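PDB 3FMC: putative succinylglutamate desuccinylase / aspartoacylase from Shewanella amazonensis, which is probably a zinc-dependent hydrolase of the succinylglutamate desuccinylase/aspartoacylase family, with a substrate that remains unassigned. Local coordinates for residues P34-V42 and G67-N76; K281-R291 and Y359-L368. All coordinates share one frame; numbering follows the deposited sequence.

Contact 1: P34-V42 and G67-N76; sequences PSVYIQANV and GDISLVPLAN
Tyr37 leans its ring obliquely across Val72, whose CG2 methyl lies 3.6 Å from CE1 of the tyrosine and also meets the hydroxyl. With CG opposite the backbone N (chi1 173°), the ring runs forward along its strand, and Tyr37 OH donates to Gln39 OE1 at 2.8 Å, in the plane of both the ring and the amide carbonyl. That bond holds the glutamine amide one way round, its NE2 turned to Asp170 and Tyr104. Ser70 stands on the same face, and a water ties its OG to Val36 O, which also accepts from Ser70 N.

Across the sheet, Ile38 lies alongside Ile69 and Leu71, all pointing the same way. Its CD1 meets CG2 of Ile69 at 4.1 Å and CD2 of Leu71 at 4.0 Å; Leu56 and Leu60 of helix 48-60 pack on Ile38 and Ile69, and Phe27 on Leu71. Between the faces runs an in-register parallel ladder; its Val72 N to Ile38 O bond is 2.7 Å long.

Past the strands, Asn76 ND2 reaches Val42 O at 2.8 Å in a nearly straight bond (170°), flat in the amide plane, while its OD1 caps the next helix through a weak bond to Gly79 N. The two strands and helix 48-60 form a beta-alpha-beta unit of the catalytic domain, and the loop after Val42 carries His43 and Glu46, which with His172 possibly form the zinc site.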
loop_
_atom_site.group_PDB
_atom_site.type_symbol
_atom_site.label_atom_id
_atom_site.label_comp_id
_atom_site.label_asym_id
_atom_site.label_seq_id
_atom_site.Cartn_x
_atom_site.Cartn_y
_atom_site.Cartn_z
ATOM N N PRO C 34 4.340 40.270 17.608
ATOM C CA PRO C 34 4.880 39.461 16.527
ATOM C C PRO C 34 3.776 38.724 15.761
ATOM O O PRO C 34 2.704 38.462 16.328
ATOM C CB PRO C 34 5.754 38.414 17.245
ATOM C CG PRO C 34 5.929 38.907 18.667
ATOM C CD PRO C 34 4.743 39.789 18.948
ATOM N N SER C 35 4.062 38.379 14.510
ATOM C CA SER C 35 3.134 37.588 13.688
ATOM C C SER C 35 3.436 36.103 13.881
ATOM O O SER C 35 4.585 35.680 14.088
ATOM C CB SER C 35 3.208 37.950 12.213
ATOM O OG SER C 35 4.516 37.789 11.705
ATOM N N VAL C 36 2.395 35.306 13.767
ATOM C CA VAL C 36 2.499 33.866 14.038
ATOM C C VAL C 36 1.859 33.086 12.885
ATOM O O VAL C 36 0.767 33.436 12.381
ATOM C CB VAL C 36 1.768 33.492 15.328
ATOM C CG1 VAL C 36 2.008 32.022 15.717
ATOM C CG2 VAL C 36 2.201 34.464 16.498
ATOM N N TYR C 37 2.546 32.028 12.510
ATOM C CA TYR C 37 2.076 31.076 11.506
ATOM C C TYR C 37 2.042 29.682 12.147
ATOM O O TYR C 37 3.042 29.241 12.695
ATOM C CB TYR C 37 2.965 31.081 10.291
ATOM C CG TYR C 37 2.616 30.002 9.284
ATOM C CD1 TYR C 37 1.684 30.222 8.268
ATOM C CD2 TYR C 37 3.225 28.753 9.353
ATOM C CE1 TYR C 37 1.380 29.182 7.332
ATOM C CE2 TYR C 37 2.933 27.745 8.433
ATOM C CZ TYR C 37 1.994 27.978 7.418
ATOM O OH TYR C 37 1.672 27.000 6.500
ATOM N N ILE C 38 0.874 29.040 12.101
ATOM C CA ILE C 38 0.647 27.713 12.729
ATOM C C ILE C 38 0.078 26.783 11.661
ATOM O O ILE C 38 -0.853 27.165 10.949
ATOM C CB ILE C 38 -0.346 27.796 13.906
ATOM C CG1 ILE C 38 0.078 28.925 14.863
ATOM C CG2 ILE C 38 -0.490 26.435 14.615
ATOM C CD1 ILE C 38 -0.830 29.094 16.116
ATOM N N GLN C 39 0.651 25.588 11.550
ATOM C CA GLN C 39 0.128 24.569 10.623
ATOM C C GLN C 39 0.032 23.213 11.308
ATOM O O GLN C 39 0.700 22.957 12.292
ATOM C CB GLN C 39 0.948 24.460 9.330
ATOM C CG GLN C 39 2.375 23.972 9.508
ATOM C CD GLN C 39 3.148 23.906 8.244
ATOM O OE1 GLN C 39 2.890 24.648 7.307
ATOM N NE2 GLN C 39 4.103 22.987 8.192
ATOM N N ALA C 40 -0.803 22.343 10.741
ATOM C CA ALA C 40 -1.031 21.007 11.265
ATOM C C ALA C 40 -1.245 20.033 10.116
ATOM O O ALA C 40 -1.773 20.422 9.055
ATOM C CB ALA C 40 -2.307 20.964 12.136
ATOM N N ASN C 41 -0.928 18.779 10.404
ATOM C CA ASN C 41 -1.361 17.593 9.594
ATOM C C ASN C 41 -0.637 17.517 8.242
ATOM O O ASN C 41 -1.212 17.081 7.212
ATOM C CB ASN C 41 -2.914 17.640 9.452
ATOM C CG ASN C 41 -3.608 16.276 9.225
ATOM O OD1 ASN C 41 -4.829 16.258 8.971
ATOM N ND2 ASN C 41 -2.890 15.159 9.360
ATOM N N VAL C 42 0.617 17.984 8.231
ATOM C CA VAL C 42 1.481 17.810 7.065
ATOM C C VAL C 42 1.689 16.297 6.891
ATOM O O VAL C 42 1.721 15.775 5.752
ATOM C CB VAL C 42 2.803 18.636 7.172
ATOM C CG1 VAL C 42 3.854 18.192 6.107
ATOM C CG2 VAL C 42 2.525 20.155 6.940
ATOM N N GLY C 67 -0.752 40.886 17.580
ATOM C CA GLY C 67 -0.078 40.475 16.373
ATOM C C GLY C 67 -0.950 39.534 15.553
ATOM O O GLY C 67 -1.908 38.933 16.070
ATOM N N ASP C 68 -0.638 39.433 14.277
ATOM C CA ASP C 68 -1.407 38.574 13.362
ATOM C C ASP C 68 -1.131 37.104 13.672
ATOM O O ASP C 68 0.009 36.746 14.040
ATOM C CB ASP C 68 -1.004 38.781 11.911
ATOM C CG ASP C 68 -1.347 40.125 11.377
ATOM O OD1 ASP C 68 -2.198 40.804 11.962
ATOM O OD2 ASP C 68 -0.719 40.510 10.374
ATOM N N ILE C 69 -2.164 36.277 13.537
ATOM C CA ILE C 69 -2.017 34.810 13.670
ATOM C C ILE C 69 -2.700 34.154 12.461
ATOM O O ILE C 69 -3.867 34.432 12.218
ATOM C CB ILE C 69 -2.666 34.249 14.939
ATOM C CG1 ILE C 69 -2.093 34.904 16.208
ATOM C CG2 ILE C 69 -2.491 32.674 14.993
ATOM C CD1 ILE C 69 -2.759 34.430 17.529
ATOM N N SER C 70 -1.951 33.343 11.702
ATOM C CA SER C 70 -2.475 32.560 10.547
ATOM C C SER C 70 -2.403 31.096 10.902
ATOM O O SER C 70 -1.398 30.659 11.455
ATOM C CB SER C 70 -1.677 32.809 9.302
ATOM O OG SER C 70 -1.942 34.124 8.861
ATOM N N LEU C 71 -3.479 30.359 10.656
ATOM C CA LEU C 71 -3.526 28.945 11.011
ATOM C C LEU C 71 -3.951 28.134 9.793
ATOM O O LEU C 71 -4.911 28.478 9.089
ATOM C CB LEU C 71 -4.435 28.649 12.213
ATOM C CG LEU C 71 -4.291 29.576 13.448
ATOM C CD1 LEU C 71 -5.256 30.853 13.336
ATOM C CD2 LEU C 71 -4.520 28.753 14.689
ATOM N N VAL C 72 -3.204 27.054 9.583
ATOM C CA VAL C 72 -3.370 26.173 8.417
ATOM C C VAL C 72 -3.568 24.717 8.883
ATOM O O VAL C 72 -2.617 23.961 8.980
ATOM C CB VAL C 72 -2.185 26.306 7.421
ATOM C CG1 VAL C 72 -2.453 25.495 6.090
ATOM C CG2 VAL C 72 -1.882 27.779 7.080
ATOM N N PRO C 73 -4.805 24.353 9.216
ATOM C CA PRO C 73 -5.124 22.954 9.537
ATOM C C PRO C 73 -5.192 22.206 8.187
ATOM O O PRO C 73 -5.229 22.836 7.114
ATOM C CB PRO C 73 -6.502 23.033 10.179
ATOM C CG PRO C 73 -7.131 24.247 9.500
ATOM C CD PRO C 73 -6.001 25.225 9.252
ATOM N N LEU C 74 -5.165 20.881 8.230
ATOM C CA LEU C 74 -5.351 20.084 7.023
ATOM C C LEU C 74 -4.377 20.489 5.944
ATOM O O LEU C 74 -4.733 20.652 4.756
ATOM C CB LEU C 74 -6.825 20.196 6.564
ATOM C CG LEU C 74 -7.919 19.824 7.560
ATOM C CD1 LEU C 74 -9.298 20.349 7.147
ATOM C CD2 LEU C 74 -7.963 18.310 7.892
ATOM N N ALA C 75 -3.126 20.617 6.361
ATOM C CA ALA C 75 -2.109 21.224 5.486
ATOM C C ALA C 75 -1.607 20.339 4.319
ATOM O O ALA C 75 -0.879 20.827 3.473
ATOM C CB ALA C 75 -0.902 21.777 6.293
ATOM N N ASN C 76 -2.034 19.085 4.272
ATOM C CA ASN C 76 -1.608 18.161 3.211
ATOM C C ASN C 76 -2.739 17.223 2.820
ATOM O O ASN C 76 -2.736 16.046 3.184
ATOM C CB ASN C 76 -0.385 17.396 3.691
ATOM C CG ASN C 76 0.159 16.420 2.640
ATOM O OD1 ASN C 76 -0.214 16.489 1.464
ATOM N ND2 ASN C 76 1.056 15.544 3.057
HETATM O O HOH W 1 0.191 35.643 10.526
#

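Contact 2: K281-R291 and Y359-L368; sequences KRYGCFLKNYR and YKVMTKVFEL
The side chains of Tyr290 and Lys360 cross at about a right angle, with Tyr290 OH 3.5 Å from Lys360 CB. Farther back along the ring, CD1 packs on CG of the selenomethionine Met362 at 3.7 Å, and His180, Tyr182 and Leu200 close in from neighbouring strands. With an alanine here, Met362 and the lysine's aliphatic chain would probably lose the surface they rest on, and a gap would open toward Leu200.

The backbones form two short antiparallel ladders, Tyr290-Arg291 with Val361-Met362 and Tyr283-Gly284 with Phe366-Glu367, shifted by two residues where the 3-10 turn 287-289 faces the loop at Lys364-Val365. Strand 283-286 also pairs in parallel with 198-202, so the C-terminal strand 366-367 adds an antiparallel neighbour beside it. At the break, Asn289 O takes two bonds from Thr363: OG1 comes in on a lone pair at 2.6 Å, and the backbone N approaches tilted from the carbonyl plane.

In the second ladder Tyr283 lays CD1 against Glu367 CA at 3.6 Å, while Phe366 O sits at the ring's edge. Gly284 exchanges both backbone bonds with Phe366. Phe366 CG lies between its own N and carbonyl carbon (chi1 56°), which folds the ring back so that Gly284 O stands over one face, offset toward the rim. Leu368 lays its CG 3.7 Å from Gly284 N, and its terminal carboxylate is bridged to Arg188.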
loop_
_atom_site.group_PDB
_atom_site.type_symbol
_atom_site.label_atom_id
_atom_site.label_comp_id
_atom_site.label_asym_id
_atom_site.label_seq_id
_atom_site.Cartn_x
_atom_site.Cartn_y
_atom_site.Cartn_z
ATOM N N LYS C 281 7.072 19.871 35.676
ATOM C CA LYS C 281 8.525 19.684 35.482
ATOM C C LYS C 281 8.731 19.582 33.979
ATOM O O LYS C 281 7.891 19.004 33.279
ATOM C CB LYS C 281 9.041 18.408 36.142
ATOM C CG LYS C 281 9.081 18.440 37.654
ATOM C CD LYS C 281 10.327 19.124 38.172
ATOM C CE LYS C 281 10.524 18.797 39.642
ATOM N NZ LYS C 281 9.244 18.953 40.404
ATOM N N ARG C 282 9.805 20.205 33.518
ATOM C CA ARG C 282 10.130 20.248 32.103
ATOM C C ARG C 282 11.529 19.784 31.909
ATOM O O ARG C 282 12.493 20.365 32.461
ATOM C CB ARG C 282 9.936 21.654 31.542
ATOM C CG ARG C 282 8.458 22.027 31.432
ATOM C CD ARG C 282 8.307 23.499 30.967
ATOM N NE ARG C 282 6.903 23.835 30.756
ATOM C CZ ARG C 282 6.108 24.367 31.697
ATOM N NH1 ARG C 282 6.584 24.625 32.901
ATOM N NH2 ARG C 282 4.831 24.612 31.442
ATOM N N TYR C 283 11.670 18.767 31.050
ATOM C CA TYR C 283 12.968 18.177 30.813
ATOM C C TYR C 283 13.398 18.332 29.377
ATOM O O TYR C 283 12.566 18.546 28.499
ATOM C CB TYR C 283 12.939 16.687 31.148
ATOM C CG TYR C 283 12.585 16.439 32.591
ATOM C CD1 TYR C 283 13.559 16.465 33.591
ATOM C CD2 TYR C 283 11.295 16.212 32.945
ATOM C CE1 TYR C 283 13.210 16.256 34.922
ATOM C CE2 TYR C 283 10.949 15.999 34.250
ATOM C CZ TYR C 283 11.905 16.013 35.220
ATOM O OH TYR C 283 11.466 15.845 36.517
ATOM N N GLY C 284 14.703 18.219 29.143
ATOM C CA GLY C 284 15.249 18.313 27.793
ATOM C C GLY C 284 16.444 17.421 27.582
ATOM O O GLY C 284 16.912 16.751 28.511
ATOM N N CYS C 285 16.844 17.318 26.320
ATOM C CA CYS C 285 18.089 16.666 25.955
ATOM C C CYS C 285 18.498 17.243 24.615
ATOM O O CYS C 285 17.648 17.775 23.880
ATOM C CB CYS C 285 18.012 15.147 25.988
ATOM S SG CYS C 285 17.505 14.316 24.508
ATOM N N PHE C 286 19.790 17.235 24.325
ATOM C CA PHE C 286 20.263 17.683 23.050
ATOM C C PHE C 286 19.936 16.569 22.041
ATOM O O PHE C 286 20.001 15.383 22.371
ATOM C CB PHE C 286 21.749 18.000 23.080
ATOM C CG PHE C 286 22.037 19.235 23.859
ATOM C CD1 PHE C 286 21.893 20.460 23.272
ATOM C CD2 PHE C 286 22.344 19.173 25.204
ATOM C CE1 PHE C 286 22.112 21.615 23.985
ATOM C CE2 PHE C 286 22.570 20.333 25.913
ATOM C CZ PHE C 286 22.449 21.553 25.288
ATOM N N LEU C 287 19.643 16.974 20.816
ATOM C CA LEU C 287 19.160 16.067 19.777
ATOM C C LEU C 287 20.048 14.856 19.556
ATOM O O LEU C 287 19.532 13.753 19.306
ATOM C CB LEU C 287 18.985 16.818 18.476
ATOM C CG LEU C 287 18.433 16.029 17.287
ATOM C CD1 LEU C 287 16.989 15.555 17.541
ATOM C CD2 LEU C 287 18.580 16.901 16.016
ATOM N N LYS C 288 21.356 15.051 19.652
ATOM C CA LYS C 288 22.324 13.939 19.468
ATOM C C LYS C 288 22.120 12.794 20.478
ATOM O O LYS C 288 22.530 11.649 20.239
ATOM C CB LYS C 288 23.770 14.445 19.533
ATOM C CG LYS C 288 24.220 14.823 20.933
ATOM C CD LYS C 288 25.661 15.322 21.002
ATOM C CE LYS C 288 25.962 15.727 22.470
ATOM N NZ LYS C 288 27.258 16.447 22.686
ATOM N N ASN C 289 21.487 13.097 21.615
ATOM C CA ASN C 289 21.218 12.094 22.640
ATOM C C ASN C 289 19.832 11.414 22.556
ATOM O O ASN C 289 19.446 10.639 23.424
ATOM C CB ASN C 289 21.465 12.738 24.002
ATOM C CG ASN C 289 22.916 13.078 24.208
ATOM O OD1 ASN C 289 23.784 12.348 23.730
ATOM N ND2 ASN C 289 23.198 14.188 24.888
ATOM N N TYR C 290 19.113 11.702 21.471
ATOM C CA TYR C 290 17.812 11.103 21.160
ATOM C C TYR C 290 18.121 9.875 20.295
ATOM O O TYR C 290 18.617 10.019 19.171
ATOM C CB TYR C 290 16.922 12.125 20.441
ATOM C CG TYR C 290 15.457 11.765 20.266
ATOM C CD1 TYR C 290 14.738 11.120 21.262
ATOM C CD2 TYR C 290 14.769 12.124 19.093
ATOM C CE1 TYR C 290 13.374 10.811 21.091
ATOM C CE2 TYR C 290 13.413 11.867 18.930
ATOM C CZ TYR C 290 12.713 11.218 19.931
ATOM O OH TYR C 290 11.366 10.944 19.795
ATOM N N ARG C 291 17.912 8.699 20.861
ATOM C CA ARG C 291 18.292 7.415 20.284
ATOM C C ARG C 291 17.133 6.563 19.769
ATOM O O ARG C 291 16.054 6.542 20.357
ATOM C CB ARG C 291 19.010 6.602 21.379
ATOM C CG ARG C 291 20.139 7.361 22.093
ATOM C CD ARG C 291 21.192 7.883 21.157
ATOM N NE ARG C 291 21.859 6.831 20.375
ATOM C CZ ARG C 291 22.879 6.075 20.805
ATOM N NH1 ARG C 291 23.375 6.216 22.035
ATOM N NH2 ARG C 291 23.405 5.147 19.998
ATOM N N TYR C 359 11.418 1.889 19.511
ATOM C CA TYR C 359 11.241 3.097 20.302
ATOM C C TYR C 359 12.221 4.171 19.921
ATOM O O TYR C 359 13.241 3.875 19.329
ATOM C CB TYR C 359 11.540 2.807 21.801
ATOM C CG TYR C 359 10.459 2.146 22.669
ATOM C CD1 TYR C 359 10.244 0.777 22.641
ATOM C CD2 TYR C 359 9.724 2.891 23.590
ATOM C CE1 TYR C 359 9.303 0.159 23.430
ATOM C CE2 TYR C 359 8.809 2.294 24.416
ATOM C CZ TYR C 359 8.595 0.927 24.349
ATOM O OH TYR C 359 7.666 0.311 25.146
ATOM N N LYS C 360 11.852 5.424 20.207
ATOM C CA LYS C 360 12.800 6.539 20.272
ATOM C C LYS C 360 12.864 6.948 21.769
ATOM O O LYS C 360 11.828 7.061 22.451
ATOM C CB LYS C 360 12.463 7.683 19.357
ATOM C CG LYS C 360 12.657 7.334 17.882
ATOM C CD LYS C 360 12.443 8.593 17.070
ATOM C CE LYS C 360 12.484 8.337 15.659
ATOM N NZ LYS C 360 12.474 9.679 15.017
ATOM N N VAL C 361 14.094 7.106 22.248
ATOM C CA VAL C 361 14.387 7.334 23.649
ATOM C C VAL C 361 15.308 8.516 23.878
ATOM O O VAL C 361 16.369 8.608 23.273
ATOM C CB VAL C 361 15.076 6.049 24.233
ATOM C CG1 VAL C 361 15.372 6.212 25.736
ATOM C CG2 VAL C 361 14.206 4.836 23.967
HETATM N N MSE C 362 14.894 9.477 24.730
HETATM C CA MSE C 362 15.802 10.561 25.097
HETATM C C MSE C 362 16.723 10.033 26.184
HETATM O O MSE C 362 16.255 9.396 27.142
HETATM C CB MSE C 362 15.038 11.776 25.662
HETATM C CG MSE C 362 14.164 12.385 24.647
HETATM SE SE MSE C 362 13.361 14.050 25.336
HETATM C CE MSE C 362 12.212 14.475 23.834
ATOM N N THR C 363 18.010 10.228 25.990
ATOM C CA THR C 363 19.012 9.847 26.948
ATOM C C THR C 363 19.736 11.142 27.397
ATOM O O THR C 363 19.626 12.224 26.757
ATOM C CB THR C 363 20.041 8.857 26.346
ATOM O OG1 THR C 363 20.820 9.514 25.338
ATOM C CG2 THR C 363 19.315 7.633 25.775
ATOM N N LYS C 364 20.486 11.026 28.498
ATOM C CA LYS C 364 21.255 12.187 29.033
ATOM C C LYS C 364 20.294 13.390 29.221
ATOM O O LYS C 364 20.601 14.547 28.901
ATOM C CB LYS C 364 22.441 12.499 28.151
ATOM C CG LYS C 364 23.419 11.282 28.067
ATOM C CD LYS C 364 24.438 11.519 26.978
ATOM C CE LYS C 364 25.571 10.487 26.987
ATOM N NZ LYS C 364 25.029 9.168 27.334
ATOM N N VAL C 365 19.164 13.074 29.815
ATOM C CA VAL C 365 18.094 14.032 30.054
ATOM C C VAL C 365 18.375 14.895 31.276
ATOM O O VAL C 365 18.928 14.420 32.277
ATOM C CB VAL C 365 16.759 13.283 30.209
ATOM C CG1 VAL C 365 15.647 14.232 30.647
ATOM C CG2 VAL C 365 16.403 12.541 28.875
ATOM N N PHE C 366 18.008 16.170 31.201
ATOM C CA PHE C 366 18.163 17.048 32.342
ATOM C C PHE C 366 16.978 17.957 32.479
ATOM O O PHE C 366 16.232 18.172 31.526
ATOM C CB PHE C 366 19.422 17.859 32.172
ATOM C CG PHE C 366 19.464 18.625 30.927
ATOM C CD1 PHE C 366 19.053 19.968 30.896
ATOM C CD2 PHE C 366 20.004 18.063 29.756
ATOM C CE1 PHE C 366 19.155 20.704 29.698
ATOM C CE2 PHE C 366 20.084 18.806 28.547
ATOM C CZ PHE C 366 19.662 20.129 28.542
ATOM N N GLU C 367 16.772 18.483 33.681
ATOM C CA GLU C 367 15.662 19.408 33.900
ATOM C C GLU C 367 16.013 20.757 33.254
ATOM O O GLU C 367 17.144 21.264 33.356
ATOM C CB GLU C 367 15.327 19.549 35.389
ATOM C CG GLU C 367 14.189 20.507 35.629
ATOM C CD GLU C 367 13.665 20.435 37.053
ATOM O OE1 GLU C 367 14.369 19.856 37.921
ATOM O OE2 GLU C 367 12.540 20.919 37.279
ATOM N N LEU C 368 15.063 21.316 32.520
ATOM C CA LEU C 368 15.335 22.579 31.829
ATOM C C LEU C 368 15.224 23.707 32.835
ATOM O O LEU C 368 14.412 23.623 33.741
ATOM C CB LEU C 368 14.369 22.813 30.659
ATOM C CG LEU C 368 14.561 21.913 29.419
ATOM C CD1 LEU C 368 13.437 22.240 28.449
ATOM C CD2 LEU C 368 15.933 22.046 28.772
ATOM O OXT LEU C 368 15.923 24.700 32.729
HETATM O O HOH W 2 11.613 22.300 34.918
HETATM O O HOH W 3 21.315 15.896 26.542
HETATM O O HOH W 4 22.903 7.954 24.305
#

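Overall arrangement
Contact 1 closes before contact 2 opens along the chain, and the two lie on opposite sides of its centre, with their own centres 27 Å apart and nearest atoms about 15 Å apart. Strand pairings link them: 36-40 pairs with 167-174, that with 237-243, then 176-184, 198-202 and finally 283-286 of contact 2. Residues 34-42 and 67-76 belong to the parallel, helix-flanked part of the catalytic domain. By contrast, 281-291 and 359-368 bracket a helix-free, strand-rich region, and contact 2 brings the C-terminus back against strands 283-286 and 290-294. The Asn41 end of contact 1 lies near, without touching, the possible metal site.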